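Local coordinates for ribonucleoside-diphosphate reductase subunit beta (Streptococcus sanguinis, PDB 4N83), which serves as the dimetal-binding small subunit of a class Ib ribonucleotide reductase, which probably makes the deoxyribonucleotides needed for DNA synthesis from ribonucleotides, at residues Thr63-Asp66 with Thr67-Ser70; Glu87-Phe90 with Asn91-Phe95; Ser105-Phe108 with Ser109-Thr113; Glu182-Lys185 with Leu186-Asp190; Asp275-Pro279 with Ile280-Gly284. All blocks are in the same frame, centred on the assembly; numbering follows the deposited sequence.

Overall arrangement
All five contacts are local and come in series along a mostly helical chain: three lie within helices, one runs off a helix end and one enters a helix. Contact 1 lies on helix 49-78, contacts 2 and 3 near the two ends of helix 84-111, contact 4 on helix 178-206 and contact 5 at the start of helix 279-285. Contacts 1, 2 and 4 lie beside the two manganese ions, with contact centres about 15 to 18 Å apart; centres of contacts 2 and 3 are about 28 Å apart. Contacts 1, 2 and 3 face the second subunit, so the same helices serve metal site and dimer. Contact 5, away from the metals, touches contact 4 where K185 meets G284.

Contact 1 of 5, residues Thr63-Asp66 with Thr67-Ser70. With MN (manganese (II) ion), chain J.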
loop_
_atom_site.group_PDB
_atom_site.type_symbol
_atom_site.label_atom_id
_atom_site.label_comp_id
_atom_site.label_asym_id
_atom_site.label_seq_id
_atom_site.Cartn_x
_atom_site.Cartn_y
_atom_site.Cartn_z
ATOM N N THR A 63 -17.473 5.723 3.250
ATOM C CA THR A 63 -16.653 5.794 2.036
ATOM C C THR A 63 -15.803 7.064 2.010
ATOM O O THR A 63 -14.665 7.048 1.541
ATOM C CB THR A 63 -17.524 5.764 0.759
ATOM O OG1 THR A 63 -18.512 4.732 0.866
ATOM C CG2 THR A 63 -16.668 5.518 -0.481
ATOM N N LEU A 64 -16.368 8.160 2.512
ATOM C CA LEU A 64 -15.656 9.433 2.614
ATOM C C LEU A 64 -14.438 9.319 3.532
ATOM O O LEU A 64 -13.390 9.903 3.256
ATOM C CB LEU A 64 -16.599 10.522 3.141
ATOM C CG LEU A 64 -16.102 11.969 3.087
ATOM C CD1 LEU A 64 -16.094 12.487 1.655
ATOM C CD2 LEU A 64 -16.965 12.857 3.969
ATOM N N LEU A 65 -14.585 8.558 4.615
ATOM C CA LEU A 65 -13.539 8.431 5.628
ATOM C C LEU A 65 -12.503 7.346 5.313
ATOM O O LEU A 65 -11.371 7.420 5.793
ATOM C CB LEU A 65 -14.165 8.174 6.997
ATOM C CG LEU A 65 -15.155 9.240 7.477
ATOM C CD1 LEU A 65 -15.920 8.747 8.696
ATOM C CD2 LEU A 65 -14.444 10.552 7.778
ATOM N N ASP A 66 -12.884 6.340 4.527
ATOM C CA ASP A 66 -11.912 5.366 4.006
ATOM C C ASP A 66 -11.112 5.963 2.844
ATOM O O ASP A 66 -9.988 5.533 2.577
ATOM C CB ASP A 66 -12.595 4.057 3.576
ATOM C CG ASP A 66 -12.646 3.024 4.696
ATOM O OD1 ASP A 66 -11.583 2.697 5.264
ATOM O OD2 ASP A 66 -13.750 2.523 4.996
ATOM N N THR A 67 -11.698 6.943 2.154
ATOM C CA THR A 67 -10.984 7.725 1.142
ATOM C C THR A 67 -10.006 8.680 1.823
ATOM O O THR A 67 -8.876 8.854 1.368
ATOM C CB THR A 67 -11.952 8.552 0.270
ATOM O OG1 THR A 67 -12.995 7.706 -0.227
ATOM C CG2 THR A 67 -11.216 9.190 -0.906
ATOM N N LEU A 68 -10.463 9.304 2.907
ATOM C CA LEU A 68 -9.631 10.197 3.716
ATOM C C LEU A 68 -8.372 9.496 4.224
ATOM O O LEU A 68 -7.287 10.080 4.220
ATOM C CB LEU A 68 -10.440 10.728 4.905
ATOM C CG LEU A 68 -9.713 11.598 5.934
ATOM C CD1 LEU A 68 -9.227 12.892 5.301
ATOM C CD2 LEU A 68 -10.624 11.887 7.116
ATOM N N GLN A 69 -8.529 8.248 4.660
ATOM C CA GLN A 69 -7.422 7.475 5.223
ATOM C C GLN A 69 -6.418 7.017 4.163
ATOM O O GLN A 69 -5.208 7.126 4.366
ATOM C CB GLN A 69 -7.951 6.262 5.999
ATOM C CG GLN A 69 -8.625 6.605 7.319
ATOM C CD GLN A 69 -7.638 6.994 8.405
ATOM O OE1 GLN A 69 -7.299 6.187 9.270
ATOM N NE2 GLN A 69 -7.169 8.235 8.362
ATOM N N SER A 70 -6.920 6.511 3.038
ATOM C CA SER A 70 -6.059 5.963 1.987
ATOM C C SER A 70 -5.159 7.015 1.330
ATOM O O SER A 70 -3.995 6.746 1.035
ATOM C CB SER A 70 -6.897 5.260 0.911
ATOM O OG SER A 70 -7.735 6.169 0.216
HETATM MN MN MN J . -10.600 1.844 6.941
#
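From T63 to S70 the chain is unbroken alpha helix, the N-H groups of T67, L68, Q69 and S70 each bonding the carbonyl four residues back, T63 O through D66 O. One of these carbonyls does double duty. T63 O accepts T67 N at 3.0 Å and T67 OG1 at 2.5 Å, the two donors coming to it from opposite faces of its plane. The hydroxyl gets there because OG1 lies anti to the carbonyl carbon of T67 (chi1 -51°), turned back along the helix. T67 OG1 also accepts a hydrogen bond from the backbone N of I8 of the second subunit, which ties this turn to the dimer interface. A turn further on, S70 OG gives its proton to T67 O at 3.1 Å. On another side of the helix L65 and L68 cross obliquely, meeting through their CD2 methyls at 4.1 Å. D66 carries its carboxylate to the metal with one oxygen: OD1 is 2.1 Å from the manganese ion, while OD2, at 3.8 Å from the manganese, is hydrogen-bonded to Y104 OH, the predicted active-site tyrosine. E97, H100, E157 and E191 complete the site. A buried helical stretch lending one aspartate to a carboxylate-rich dimetal site in a helical bundle is the pattern of the ribonucleotide reductase small subunit.

Contact 2 of 5, residues Glu87-Phe90 with Asn91-Phe95; sequences EAVF and NNIQF
On helix 84-111, which further along carries the manganese ligands E97 and H100, I93 packs back against V89 and F90 one turn earlier. The contact is made by the end of the isoleucine. A chi1 of -68° aims its extended arm toward the start of the helix and drops CD1 between two neighbours. CD1 comes to 3.7 Å from V89 CG1, where the two side chains cross. It also reaches 3.4 Å from F90 CD1; F90 and I93 run side by side in the same direction, with the methyl meeting the ring obliquely. Beneath them the backbone bonds are regular: I93 N reaches V89 O at 2.8 Å, in the carbonyl plane, and Q94 N reaches F90 O, also at 2.8 Å. N91 N bonds E87 O, whereas the N91 side-chain amide, with ND2 3.2 Å from the same E87 O, is badly angled for a second bond. Its ND2 is used across the dimer interface instead, in a hydrogen bond to S98 OG of the second subunit. Q94 spends both ends of its amide on helix 49-78, NE2 giving to S70 O and OE1 taking from R78 NH2. I93 also touches H194, a ligand of the second manganese, and the nearest atom of its side chain is about 4 Å from a manganese ion. I93 thus borders the dimetal centre while N91 meets the partner subunit, as expected for a metal-ligand helix of the ferritin-like bundle that also lines the dimer interface.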
loop_
_atom_site.group_PDB
_atom_site.type_symbol
_atom_site.label_atom_id
_atom_site.label_comp_id
_atom_site.label_asym_id
_atom_site.label_seq_id
_atom_site.Cartn_x
_atom_site.Cartn_y
_atom_site.Cartn_z
ATOM N N GLU A 87 7.205 1.462 8.331
ATOM C CA GLU A 87 6.830 2.131 7.087
ATOM C C GLU A 87 6.250 1.129 6.093
ATOM O O GLU A 87 5.270 1.425 5.410
ATOM C CB GLU A 87 8.026 2.870 6.473
ATOM C CG GLU A 87 7.647 3.790 5.316
ATOM C CD GLU A 87 8.652 4.905 5.057
ATOM O OE1 GLU A 87 9.639 5.030 5.814
ATOM O OE2 GLU A 87 8.450 5.668 4.089
ATOM N N ALA A 88 6.852 -0.057 6.025
ATOM C CA ALA A 88 6.330 -1.145 5.195
ATOM C C ALA A 88 4.925 -1.552 5.645
ATOM O O ALA A 88 4.024 -1.703 4.819
ATOM C CB ALA A 88 7.269 -2.344 5.229
ATOM N N VAL A 89 4.741 -1.711 6.954
ATOM C CA VAL A 89 3.424 -2.029 7.509
ATOM C C VAL A 89 2.404 -0.964 7.097
ATOM O O VAL A 89 1.278 -1.295 6.736
ATOM C CB VAL A 89 3.453 -2.160 9.051
ATOM C CG1 VAL A 89 2.052 -2.396 9.600
ATOM C CG2 VAL A 89 4.378 -3.292 9.478
ATOM N N PHE A 90 2.809 0.306 7.136
ATOM C CA PHE A 90 1.926 1.413 6.746
ATOM C C PHE A 90 1.609 1.439 5.252
ATOM O O PHE A 90 0.547 1.921 4.856
ATOM C CB PHE A 90 2.495 2.766 7.197
ATOM C CG PHE A 90 2.192 3.097 8.631
ATOM C CD1 PHE A 90 0.878 3.228 9.056
ATOM C CD2 PHE A 90 3.212 3.278 9.555
ATOM C CE1 PHE A 90 0.585 3.527 10.375
ATOM C CE2 PHE A 90 2.924 3.578 10.876
ATOM C CZ PHE A 90 1.611 3.703 11.287
ATOM N N ASN A 91 2.519 0.924 4.428
ATOM C CA ASN A 91 2.240 0.762 3.000
ATOM C C ASN A 91 1.134 -0.264 2.797
ATOM O O ASN A 91 0.214 -0.048 2.004
ATOM C CB ASN A 91 3.496 0.336 2.233
ATOM C CG ASN A 91 4.583 1.393 2.261
ATOM O OD1 ASN A 91 4.301 2.594 2.278
ATOM N ND2 ASN A 91 5.838 0.950 2.259
ATOM N N ASN A 92 1.232 -1.373 3.530
ATOM C CA ASN A 92 0.174 -2.380 3.571
ATOM C C ASN A 92 -1.131 -1.816 4.137
ATOM O O ASN A 92 -2.207 -2.090 3.605
ATOM C CB ASN A 92 0.616 -3.589 4.404
ATOM C CG ASN A 92 -0.527 -4.535 4.706
ATOM O OD1 ASN A 92 -1.054 -4.544 5.815
ATOM N ND2 ASN A 92 -0.936 -5.316 3.713
ATOM N N ILE A 93 -1.029 -1.038 5.213
ATOM C CA ILE A 93 -2.201 -0.405 5.820
ATOM C C ILE A 93 -2.889 0.510 4.812
ATOM O O ILE A 93 -4.100 0.425 4.624
ATOM C CB ILE A 93 -1.837 0.407 7.085
ATOM C CG1 ILE A 93 -1.394 -0.531 8.212
ATOM C CG2 ILE A 93 -3.027 1.245 7.546
ATOM C CD1 ILE A 93 -0.642 0.145 9.339
ATOM N N GLN A 94 -2.107 1.369 4.162
ATOM C CA GLN A 94 -2.649 2.351 3.220
ATOM C C GLN A 94 -3.340 1.706 2.020
ATOM O O GLN A 94 -4.366 2.207 1.552
ATOM C CB GLN A 94 -1.550 3.289 2.723
ATOM C CG GLN A 94 -2.092 4.494 1.975
ATOM C CD GLN A 94 -1.013 5.483 1.594
ATOM O OE1 GLN A 94 0.120 5.097 1.300
ATOM N NE2 GLN A 94 -1.357 6.769 1.597
ATOM N N PHE A 95 -2.769 0.612 1.520
ATOM C CA PHE A 95 -3.381 -0.142 0.424
ATOM C C PHE A 95 -4.732 -0.726 0.838
ATOM O O PHE A 95 -5.709 -0.617 0.097
ATOM C CB PHE A 95 -2.448 -1.255 -0.067
ATOM C CG PHE A 95 -3.151 -2.339 -0.836
ATOM C CD1 PHE A 95 -3.864 -2.044 -1.992
ATOM C CD2 PHE A 95 -3.102 -3.657 -0.403
ATOM C CE1 PHE A 95 -4.518 -3.042 -2.695
ATOM C CE2 PHE A 95 -3.750 -4.659 -1.104
ATOM C CZ PHE A 95 -4.458 -4.353 -2.252
#

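Contact 3 of 5, residues Ser105-Phe108 with Ser109-Thr113; sequences SSIF and STLNT
S105-T113 spans the C-terminal end of helix 84-111 and the two residues that follow, and hydroxyl side chains here fold back onto carbonyls one turn earlier. S105 O has S109 N as a donor at 3.0 Å. S109 OG lies 2.8 Å from the same S105 O and also has N11 OD1 of the second subunit within reach. The next carbonyl leans more clearly on a side chain. T110 OG1 gives to S106 O at 3.1 Å, nearly along the C=O axis, while T110 N bonds S106 O only weakly, at 3.5 Å. A chi1 of -43° tips the threonine OG1 back over the preceding turn, within range of that carbonyl. S106 OG itself is hydrogen-bonded to D32 OD1, and S105 OG makes a weak bond to W10 N of the second subunit. I107 O is met by L111 N in a nearly straight bond, and beside it I107 CG2 and L111 CD2 touch as the two side chains run the same way. N112 is the first residue to leave helical angles, yet its N still reaches F108 O at 2.8 Å. T113, just beyond, is the N-cap residue of helix 114-124, its N held by E116 OE1, and N112 packs on I117 and I120 of that next helix. The N112 amide lies alongside the F108 ring with the two planes 21° apart, and ND2 comes obliquely to 3.5 Å from F108 CD1.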
loop_
_atom_site.group_PDB
_atom_site.type_symbol
_atom_site.label_atom_id
_atom_site.label_comp_id
_atom_site.label_asym_id
_atom_site.label_seq_id
_atom_site.Cartn_x
_atom_site.Cartn_y
_atom_site.Cartn_z
ATOM N N SER A 105 -18.218 0.694 -3.257
ATOM C CA SER A 105 -18.671 0.866 -4.641
ATOM C C SER A 105 -19.234 -0.431 -5.234
ATOM O O SER A 105 -20.166 -0.392 -6.041
ATOM C CB SER A 105 -17.534 1.393 -5.525
ATOM O OG SER A 105 -17.002 2.605 -5.015
ATOM N N SER A 106 -18.666 -1.568 -4.830
ATOM C CA SER A 106 -19.156 -2.884 -5.255
ATOM C C SER A 106 -20.518 -3.211 -4.644
ATOM O O SER A 106 -21.337 -3.884 -5.272
ATOM C CB SER A 106 -18.153 -3.976 -4.879
ATOM O OG SER A 106 -16.900 -3.738 -5.490
ATOM N N ILE A 107 -20.750 -2.739 -3.420
ATOM C CA ILE A 107 -22.045 -2.897 -2.758
ATOM C C ILE A 107 -23.108 -2.092 -3.498
ATOM O O ILE A 107 -24.202 -2.592 -3.757
ATOM C CB ILE A 107 -21.998 -2.435 -1.281
ATOM C CG1 ILE A 107 -21.071 -3.343 -0.464
ATOM C CG2 ILE A 107 -23.396 -2.429 -0.671
ATOM C CD1 ILE A 107 -20.687 -2.771 0.884
ATOM N N PHE A 108 -22.773 -0.849 -3.838
ATOM C CA PHE A 108 -23.700 0.039 -4.541
ATOM C C PHE A 108 -24.035 -0.474 -5.944
ATOM O O PHE A 108 -25.177 -0.359 -6.391
ATOM C CB PHE A 108 -23.135 1.464 -4.649
ATOM C CG PHE A 108 -22.828 2.118 -3.324
ATOM C CD1 PHE A 108 -23.733 2.064 -2.268
ATOM C CD2 PHE A 108 -21.643 2.823 -3.146
ATOM C CE1 PHE A 108 -23.447 2.675 -1.057
ATOM C CE2 PHE A 108 -21.353 3.436 -1.939
ATOM C CZ PHE A 108 -22.257 3.364 -0.893
ATOM N N SER A 109 -23.041 -1.036 -6.628
ATOM C CA SER A 109 -23.218 -1.512 -8.003
ATOM C C SER A 109 -24.262 -2.623 -8.110
ATOM O O SER A 109 -25.103 -2.601 -9.010
ATOM C CB SER A 109 -21.888 -2.003 -8.576
ATOM O OG SER A 109 -20.944 -0.950 -8.634
ATOM N N THR A 110 -24.204 -3.584 -7.190
ATOM C CA THR A 110 -25.125 -4.720 -7.200
ATOM C C THR A 110 -26.519 -4.306 -6.732
ATOM O O THR A 110 -27.507 -4.541 -7.428
ATOM C CB THR A 110 -24.618 -5.871 -6.306
ATOM O OG1 THR A 110 -23.211 -6.056 -6.504
ATOM C CG2 THR A 110 -25.350 -7.170 -6.630
ATOM N N LEU A 111 -26.587 -3.686 -5.556
ATOM C CA LEU A 111 -27.862 -3.304 -4.943
ATOM C C LEU A 111 -28.562 -2.180 -5.704
ATOM O O LEU A 111 -29.722 -2.320 -6.096
ATOM C CB LEU A 111 -27.661 -2.879 -3.481
ATOM C CG LEU A 111 -27.578 -3.985 -2.424
ATOM C CD1 LEU A 111 -26.477 -4.993 -2.722
ATOM C CD2 LEU A 111 -27.382 -3.368 -1.046
ATOM N N ASN A 112 -27.847 -1.076 -5.913
ATOM C CA ASN A 112 -28.438 0.150 -6.459
ATOM C C ASN A 112 -28.214 0.326 -7.961
ATOM O O ASN A 112 -27.414 -0.386 -8.573
ATOM C CB ASN A 112 -27.892 1.373 -5.713
ATOM C CG ASN A 112 -28.005 1.236 -4.205
ATOM O OD1 ASN A 112 -28.962 0.656 -3.693
ATOM N ND2 ASN A 112 -27.026 1.772 -3.484
ATOM N N THR A 113 -28.934 1.288 -8.534
ATOM C CA THR A 113 -28.851 1.612 -9.961
ATOM C C THR A 113 -27.909 2.792 -10.214
ATOM O O THR A 113 -27.486 3.472 -9.276
ATOM C CB THR A 113 -30.242 1.956 -10.531
ATOM O OG1 THR A 113 -30.783 3.089 -9.839
ATOM C CG2 THR A 113 -31.191 0.773 -10.382
#

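Contact 4 of 5, residues Glu182-Lys185 with Leu186-Asp190; sequences EIIK and LIIRD
I184 divides its two branches between I187 and I188. Its CG1 arm, bent at chi2 (-65°), carries CD1 to 4.0 Å from CD1 of I187, and its CG2 methyl sits 4.1 Å from CD1 of I188. In both pairs the side chains meet at a slant, so methyl touches methyl without the chains lying along one another. I187 and I188 both turn their CG1 arms back toward the start of the helix. On the solvent side E182 bends until OE2 lies 4.1 Å from L186 CG, the carboxylate passing across the leucine. L186 in turn puts CD2 over one face of the R189 guanidinium, 3.7 Å above its plane and toward the rim. The backbone bonds include L186 N to E182 O at 2.9 Å and I188 N to I184 O at 3.1 Å. K185 NZ is hydrogen-bonded to I285 O. D190 belongs to the second shell of the metal site: its OD2 is hydrogen-bonded to H100 NE2, so it probably orients that manganese ligand, and also to W30 NE1. Within the bundle, I183 and I187 of helix 178-206 pack on S103 of helix 84-111, whereas I184 and I188 lean on F165 of helix 162-173, leaving E182 and R189 at the exposed surface.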
loop_
_atom_site.group_PDB
_atom_site.type_symbol
_atom_site.label_atom_id
_atom_site.label_comp_id
_atom_site.label_asym_id
_atom_site.label_seq_id
_atom_site.Cartn_x
_atom_site.Cartn_y
_atom_site.Cartn_z
ATOM N N GLU A 182 -20.473 -9.487 5.434
ATOM C CA GLU A 182 -19.126 -10.083 5.388
ATOM C C GLU A 182 -18.066 -9.115 4.863
ATOM O O GLU A 182 -16.938 -9.097 5.355
ATOM C CB GLU A 182 -19.115 -11.366 4.537
ATOM C CG GLU A 182 -19.270 -12.655 5.337
ATOM C CD GLU A 182 -18.026 -13.031 6.134
ATOM O OE1 GLU A 182 -18.132 -13.916 7.010
ATOM O OE2 GLU A 182 -16.945 -12.451 5.892
ATOM N N ILE A 183 -18.432 -8.317 3.865
ATOM C CA ILE A 183 -17.515 -7.334 3.286
ATOM C C ILE A 183 -17.230 -6.193 4.269
ATOM O O ILE A 183 -16.180 -5.557 4.199
ATOM C CB ILE A 183 -18.062 -6.790 1.944
ATOM C CG1 ILE A 183 -16.942 -6.168 1.112
ATOM C CG2 ILE A 183 -19.191 -5.793 2.168
ATOM C CD1 ILE A 183 -17.330 -5.953 -0.335
ATOM N N ILE A 184 -18.176 -5.943 5.174
ATOM C CA ILE A 184 -17.993 -5.004 6.282
ATOM C C ILE A 184 -17.303 -5.702 7.455
ATOM O O ILE A 184 -16.491 -5.095 8.156
ATOM C CB ILE A 184 -19.348 -4.421 6.750
ATOM C CG1 ILE A 184 -20.018 -3.628 5.619
ATOM C CG2 ILE A 184 -19.173 -3.545 7.984
ATOM C CD1 ILE A 184 -19.277 -2.380 5.185
ATOM N N LYS A 185 -17.643 -6.974 7.662
ATOM C CA LYS A 185 -17.018 -7.814 8.688
ATOM C C LYS A 185 -15.499 -7.862 8.504
ATOM O O LYS A 185 -14.745 -7.760 9.475
ATOM C CB LYS A 185 -17.589 -9.236 8.616
ATOM C CG LYS A 185 -17.337 -10.096 9.843
ATOM C CD LYS A 185 -18.535 -10.113 10.778
ATOM C CE LYS A 185 -18.339 -11.112 11.907
ATOM N NZ LYS A 185 -17.415 -10.608 12.960
ATOM N N LEU A 186 -15.065 -8.019 7.255
ATOM C CA LEU A 186 -13.641 -8.051 6.915
ATOM C C LEU A 186 -12.950 -6.710 7.176
ATOM O O LEU A 186 -11.791 -6.680 7.596
ATOM C CB LEU A 186 -13.453 -8.452 5.447
ATOM C CG LEU A 186 -13.828 -9.894 5.087
ATOM C CD1 LEU A 186 -14.094 -10.026 3.594
ATOM C CD2 LEU A 186 -12.747 -10.867 5.530
ATOM N N ILE A 187 -13.660 -5.611 6.924
ATOM C CA ILE A 187 -13.127 -4.263 7.159
ATOM C C ILE A 187 -12.843 -4.039 8.645
ATOM O O ILE A 187 -11.811 -3.474 9.006
ATOM C CB ILE A 187 -14.085 -3.168 6.632
ATOM C CG1 ILE A 187 -14.129 -3.198 5.100
ATOM C CG2 ILE A 187 -13.652 -1.784 7.111
ATOM C CD1 ILE A 187 -15.315 -2.479 4.492
ATOM N N ILE A 188 -13.762 -4.492 9.495
ATOM C CA ILE A 188 -13.605 -4.387 10.948
ATOM C C ILE A 188 -12.433 -5.246 11.441
ATOM O O ILE A 188 -11.728 -4.859 12.375
ATOM C CB ILE A 188 -14.905 -4.788 11.689
ATOM C CG1 ILE A 188 -16.042 -3.819 11.337
ATOM C CG2 ILE A 188 -14.690 -4.809 13.200
ATOM C CD1 ILE A 188 -17.428 -4.391 11.556
ATOM N N ARG A 189 -12.228 -6.403 10.812
ATOM C CA ARG A 189 -11.102 -7.276 11.152
ATOM C C ARG A 189 -9.763 -6.581 10.900
ATOM O O ARG A 189 -8.835 -6.709 11.700
ATOM C CB ARG A 189 -11.164 -8.586 10.359
ATOM C CG ARG A 189 -10.183 -9.647 10.841
ATOM C CD ARG A 189 -10.262 -10.915 10.006
ATOM N NE ARG A 189 -9.695 -10.745 8.669
ATOM C CZ ARG A 189 -9.678 -11.687 7.726
ATOM N NH1 ARG A 189 -10.198 -12.888 7.957
ATOM N NH2 ARG A 189 -9.137 -11.429 6.540
ATOM N N ASP A 190 -9.670 -5.852 9.788
ATOM C CA ASP A 190 -8.464 -5.086 9.464
ATOM C C ASP A 190 -8.294 -3.885 10.388
ATOM O O ASP A 190 -7.197 -3.638 10.890
ATOM C CB ASP A 190 -8.488 -4.604 8.006
ATOM C CG ASP A 190 -8.173 -5.707 7.013
ATOM O OD1 ASP A 190 -7.429 -6.650 7.361
ATOM O OD2 ASP A 190 -8.665 -5.621 5.869
#

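Contact 5 of 5, residues Asp275-Pro279 with Ile280-Gly284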
loop_
_atom_site.group_PDB
_atom_site.type_symbol
_atom_site.label_atom_id
_atom_site.label_comp_id
_atom_site.label_asym_id
_atom_site.label_seq_id
_atom_site.Cartn_x
_atom_site.Cartn_y
_atom_site.Cartn_z
ATOM N N ASP A 275 -23.213 -5.836 27.288
ATOM C CA ASP A 275 -24.603 -6.127 27.666
ATOM C C ASP A 275 -25.544 -4.935 27.447
ATOM O O ASP A 275 -26.753 -5.119 27.288
ATOM C CB ASP A 275 -24.687 -6.576 29.132
ATOM C CG ASP A 275 -24.053 -7.938 29.373
ATOM O OD1 ASP A 275 -23.830 -8.282 30.554
ATOM O OD2 ASP A 275 -23.779 -8.668 28.396
ATOM N N ASP A 276 -24.992 -3.723 27.446
ATOM C CA ASP A 276 -25.779 -2.509 27.213
ATOM C C ASP A 276 -26.121 -2.339 25.731
ATOM O O ASP A 276 -27.202 -1.857 25.387
ATOM C CB ASP A 276 -25.026 -1.274 27.720
ATOM C CG ASP A 276 -24.739 -1.334 29.211
ATOM O OD1 ASP A 276 -24.074 -2.296 29.652
ATOM O OD2 ASP A 276 -25.171 -0.417 29.941
ATOM N N VAL A 277 -25.194 -2.739 24.864
ATOM C CA VAL A 277 -25.378 -2.663 23.414
ATOM C C VAL A 277 -26.439 -3.662 22.956
ATOM O O VAL A 277 -26.641 -4.695 23.596
ATOM C CB VAL A 277 -24.047 -2.947 22.678
ATOM C CG1 VAL A 277 -24.246 -3.050 21.170
ATOM C CG2 VAL A 277 -23.018 -1.874 23.007
ATOM N N ASN A 278 -27.118 -3.342 21.855
ATOM C CA ASN A 278 -28.088 -4.247 21.237
ATOM C C ASN A 278 -27.526 -5.667 21.127
ATOM O O ASN A 278 -26.391 -5.848 20.680
ATOM C CB ASN A 278 -28.490 -3.725 19.850
ATOM C CG ASN A 278 -29.541 -4.591 19.173
ATOM O OD1 ASN A 278 -29.270 -5.725 18.779
ATOM N ND2 ASN A 278 -30.747 -4.053 19.022
ATOM N N PRO A 279 -28.315 -6.679 21.536
ATOM C CA PRO A 279 -27.808 -8.054 21.557
ATOM C C PRO A 279 -27.571 -8.656 20.170
ATOM O O PRO A 279 -26.628 -9.431 19.997
ATOM C CB PRO A 279 -28.907 -8.822 22.297
ATOM C CG PRO A 279 -30.147 -8.038 22.052
ATOM C CD PRO A 279 -29.715 -6.603 21.995
ATOM N N ILE A 280 -28.414 -8.304 19.199
ATOM C CA ILE A 280 -28.306 -8.864 17.848
ATOM C C ILE A 280 -27.163 -8.211 17.059
ATOM O O ILE A 280 -26.661 -8.789 16.094
ATOM C CB ILE A 280 -29.655 -8.775 17.078
ATOM C CG1 ILE A 280 -29.928 -10.082 16.322
ATOM C CG2 ILE A 280 -29.701 -7.576 16.136
ATOM C CD1 ILE A 280 -30.455 -11.201 17.196
ATOM N N VAL A 281 -26.764 -7.008 17.469
ATOM C CA VAL A 281 -25.582 -6.346 16.910
ATOM C C VAL A 281 -24.317 -6.957 17.510
ATOM O O VAL A 281 -23.302 -7.095 16.823
ATOM C CB VAL A 281 -25.604 -4.823 17.164
ATOM C CG1 VAL A 281 -24.320 -4.166 16.666
ATOM C CG2 VAL A 281 -26.819 -4.197 16.492
ATOM N N MET A 282 -24.385 -7.325 18.789
ATOM C CA MET A 282 -23.287 -8.032 19.453
ATOM C C MET A 282 -23.206 -9.484 18.969
ATOM O O MET A 282 -22.146 -10.110 19.043
ATOM C CB MET A 282 -23.456 -7.984 20.977
ATOM C CG MET A 282 -22.158 -8.144 21.757
ATOM S SD MET A 282 -20.899 -6.910 21.356
ATOM C CE MET A 282 -21.756 -5.384 21.734
ATOM N N ASN A 283 -24.332 -10.011 18.489
ATOM C CA ASN A 283 -24.360 -11.284 17.769
ATOM C C ASN A 283 -23.648 -11.158 16.418
ATOM O O ASN A 283 -23.027 -12.111 15.945
ATOM C CB ASN A 283 -25.811 -11.747 17.569
ATOM C CG ASN A 283 -25.916 -13.059 16.812
ATOM O OD1 ASN A 283 -26.613 -13.147 15.802
ATOM N ND2 ASN A 283 -25.224 -14.084 17.295
ATOM N N GLY A 284 -23.746 -9.977 15.810
ATOM C CA GLY A 284 -23.063 -9.677 14.553
ATOM C C GLY A 284 -21.550 -9.579 14.668
ATOM O O GLY A 284 -20.833 -9.992 13.757
#
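N278 reaches over the first turn of helix 279-285 to meet I280 and V281. Its CB starts 3.8 Å from V281 CG2, the two side chains crossing at about a right angle. CG stands anti to the backbone N (chi1 -178°), which swings the amide over the N-H groups of I280 and V281; CG is also 3.8 Å from V281 CG2. OD1 then meets two backbone donors: V281 N at 3.1 Å in a well-formed hydrogen bond, and I280 N at 2.7 Å in a weak one, bent to 128° at the hydrogen. The other tip atom, ND2, turns to helix 246-263 and is hydrogen-bonded to E248 OE1, a bond that fixes which end of the amide faces the helix. This is an N-cap, with N278 as the capping residue and P279 in the first position of the helix, where a proline has no N-H to be satisfied. The N278 carbonyl joins in, its O accepting M282 N at 3.1 Å, and P279 O takes N283 N at 2.8 Å. A hydrophobic staple brackets the cap: V277, the residue before it, faces M282, four places after it. The methionine chain, bent at both chi2 and chi3, curls so that CE lies 3.5 Å from V277 CG1, the two side chains crossing almost perpendicularly. Y255 of helix 246-263 touches both V277 and M282, and V281 packs on F166 and L169 of helix 162-173.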